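Local coordinates for lysosome-associated membrane glycoprotein 2 (Mus musculus, PDB 5GV3) that helps build lysosomes, supports autophagy and promotes acidification of the lysosomal lumen by directly inhibiting the proton channel TMEM175, at residues T12-E17 with A58-Q63. Residues are numbered along the deposited sequence; the frame is centred on the assembly and turned at random.
With ZN (zinc ion), chain C; NAG (2-acetamido-2-deoxy-beta-D-glucopyranose), chain L.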
loop_
_atom_site.group_PDB
_atom_site.type_symbol
_atom_site.label_atom_id
_atom_site.label_comp_id
_atom_site.label_asym_id
_atom_site.label_seq_id
_atom_site.Cartn_x
_atom_site.Cartn_y
_atom_site.Cartn_z
ATOM N N THR A 12 -12.797 -6.488 -15.111
ATOM C CA THR A 12 -11.782 -6.041 -14.173
ATOM C C THR A 12 -10.734 -5.176 -14.866
ATOM O O THR A 12 -10.169 -5.582 -15.880
ATOM C CB THR A 12 -11.074 -7.239 -13.529
ATOM O OG1 THR A 12 -12.022 -8.012 -12.783
ATOM C CG2 THR A 12 -9.952 -6.772 -12.608
ATOM N N CYS A 13 -10.470 -3.985 -14.326
ATOM C CA CYS A 13 -9.423 -3.136 -14.893
ATOM C C CYS A 13 -8.227 -3.023 -13.952
ATOM O O CYS A 13 -7.146 -2.628 -14.374
ATOM C CB CYS A 13 -9.959 -1.744 -15.234
ATOM S SG CYS A 13 -11.015 -0.990 -13.988
ATOM N N LEU A 14 -8.417 -3.394 -12.687
ATOM C CA LEU A 14 -7.316 -3.421 -11.718
ATOM C C LEU A 14 -7.601 -4.467 -10.641
ATOM O O LEU A 14 -8.691 -4.504 -10.077
ATOM C CB LEU A 14 -7.100 -2.050 -11.073
ATOM C CG LEU A 14 -5.965 -1.919 -10.031
ATOM C CD1 LEU A 14 -5.296 -0.551 -10.104
ATOM C CD2 LEU A 14 -6.425 -2.200 -8.588
ATOM N N TYR A 15 -6.623 -5.322 -10.368
ATOM C CA TYR A 15 -6.760 -6.277 -9.281
ATOM C C TYR A 15 -5.561 -6.177 -8.344
ATOM O O TYR A 15 -4.412 -6.123 -8.787
ATOM C CB TYR A 15 -6.905 -7.712 -9.797
ATOM C CG TYR A 15 -7.141 -8.713 -8.676
ATOM C CD1 TYR A 15 -8.426 -8.974 -8.213
ATOM C CD2 TYR A 15 -6.085 -9.381 -8.076
ATOM C CE1 TYR A 15 -8.651 -9.873 -7.191
ATOM C CE2 TYR A 15 -6.302 -10.281 -7.048
ATOM C CZ TYR A 15 -7.585 -10.520 -6.610
ATOM O OH TYR A 15 -7.805 -11.412 -5.583
ATOM N N ALA A 16 -5.837 -6.139 -7.045
ATOM C CA ALA A 16 -4.786 -6.095 -6.043
ATOM C C ALA A 16 -5.173 -6.943 -4.836
ATOM O O ALA A 16 -6.253 -6.786 -4.279
ATOM C CB ALA A 16 -4.510 -4.657 -5.626
ATOM N N GLU A 17 -4.287 -7.861 -4.469
ATOM C CA GLU A 17 -4.455 -8.751 -3.328
ATOM C C GLU A 17 -3.141 -8.731 -2.553
ATOM O O GLU A 17 -2.096 -9.038 -3.121
ATOM C CB GLU A 17 -4.836 -10.153 -3.846
ATOM C CG GLU A 17 -4.931 -11.375 -2.899
ATOM C CD GLU A 17 -5.250 -12.689 -3.683
ATOM O OE1 GLU A 17 -5.601 -12.618 -4.879
ATOM O OE2 GLU A 17 -5.164 -13.809 -3.149
ATOM N N ALA A 58 -4.282 4.719 -12.927
ATOM C CA ALA A 58 -4.897 3.916 -11.828
ATOM C C ALA A 58 -4.210 3.899 -10.464
ATOM O O ALA A 58 -3.034 3.583 -10.350
ATOM C CB ALA A 58 -5.049 2.510 -12.282
ATOM N N LYS A 59 -4.928 4.375 -9.452
ATOM C CA LYS A 59 -4.419 4.428 -8.083
ATOM C C LYS A 59 -5.204 3.562 -7.081
ATOM O O LYS A 59 -6.378 3.246 -7.271
ATOM C CB LYS A 59 -4.402 5.881 -7.577
ATOM C CG LYS A 59 -5.767 6.589 -7.484
ATOM C CD LYS A 59 -5.637 8.075 -7.063
ATOM C CE LYS A 59 -6.995 8.787 -7.157
ATOM N NZ LYS A 59 -6.941 10.244 -6.826
ATOM N N ILE A 60 -4.534 3.205 -5.993
ATOM C CA ILE A 60 -5.199 2.568 -4.878
ATOM C C ILE A 60 -5.059 3.423 -3.637
ATOM O O ILE A 60 -3.974 3.912 -3.323
ATOM C CB ILE A 60 -4.639 1.174 -4.596
ATOM C CG1 ILE A 60 -5.081 0.195 -5.686
ATOM C CG2 ILE A 60 -5.096 0.671 -3.244
ATOM C CD1 ILE A 60 -4.390 -1.156 -5.563
ATOM N N MET A 61 -6.176 3.616 -2.946
ATOM C CA MET A 61 -6.174 4.333 -1.682
ATOM C C MET A 61 -6.821 3.501 -0.578
ATOM O O MET A 61 -7.856 2.886 -0.784
ATOM C CB MET A 61 -6.887 5.673 -1.832
ATOM C CG MET A 61 -6.264 6.564 -2.891
ATOM S SD MET A 61 -7.128 8.128 -3.088
ATOM C CE MET A 61 -6.790 8.885 -1.496
ATOM N N ILE A 62 -6.166 3.428 0.573
ATOM C CA ILE A 62 -6.686 2.659 1.692
ATOM C C ILE A 62 -6.849 3.556 2.914
ATOM O O ILE A 62 -5.928 4.278 3.270
ATOM C CB ILE A 62 -5.767 1.475 2.024
ATOM C CG1 ILE A 62 -5.652 0.538 0.810
ATOM C CG2 ILE A 62 -6.267 0.738 3.257
ATOM C CD1 ILE A 62 -6.965 -0.168 0.433
ATOM N N GLN A 63 -8.018 3.531 3.544
ATOM C CA GLN A 63 -8.206 4.268 4.796
ATOM C C GLN A 63 -8.507 3.296 5.925
ATOM O O GLN A 63 -9.158 2.276 5.722
ATOM C CB GLN A 63 -9.332 5.307 4.688
ATOM C CG GLN A 63 -9.287 6.172 3.446
ATOM C CD GLN A 63 -9.794 5.443 2.209
ATOM O OE1 GLN A 63 -10.734 4.657 2.283
ATOM N NE2 GLN A 63 -9.156 5.686 1.076
HETATM ZN ZN ZN C . -5.795 -14.611 -4.902
HETATM C C1 NAG L . -13.159 -9.339 -9.710
HETATM C C2 NAG L . -13.095 -10.875 -9.549
HETATM C C3 NAG L . -13.740 -11.592 -10.741
HETATM C C4 NAG L . -15.132 -11.033 -11.005
HETATM C C5 NAG L . -15.066 -9.515 -11.150
HETATM C C6 NAG L . -16.425 -8.881 -11.330
HETATM C C7 NAG L . -10.644 -11.309 -10.063
HETATM C C8 NAG L . -10.766 -10.622 -11.398
HETATM N N2 NAG L . -11.741 -11.377 -9.280
HETATM O O3 NAG L . -13.815 -12.990 -10.491
HETATM O O4 NAG L . -15.662 -11.603 -12.196
HETATM O O5 NAG L . -14.506 -8.948 -9.959
HETATM O O6 NAG L . -16.944 -8.432 -10.083
HETATM O O7 NAG L . -9.577 -11.791 -9.697
HETATM O O HOH W 1 -6.232 -14.374 -6.932
#
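L14 and A16 face A58 and I60 across the core between two beta-sheets of the beta-prism fold of the first lumenal domain, strand 11-28 in one and edge strand 59-64 in the other. The forked end of L14 spreads its methyls along the facing chain: CD1 meets CB of A58 at 3.8 Å, while CD2 meets CD1 of I60, also at 3.8 Å. I60 answers with its long branch. CG1 leaves anti to the carbonyl carbon (chi1 -72°) and chi2 of 172° extends it, so that the CD1 methyl fills the hollow over A16, 3.5 Å from A16 CB, with L14 CD2 beside it. The short A16 and A58 side chains thus make room for the two bulky ones, and F74 of strand 68-76 touches both L14 and I60. C13, disulfide-bonded to C51, and L14 together face L6 of strand 2-8 in a classic beta bulge. On the other face of the strand, the acetamide O7 of the N5-linked NAG sits over one face of the Y15 ring, 3.3 Å from CE1. The Y15 OH donates a 2.6 Å hydrogen bond to OE1 of E17, from above the carboxylate plane, and that carboxylate chelates a zinc ion through OE1 and OE2, each at 2.0 Å.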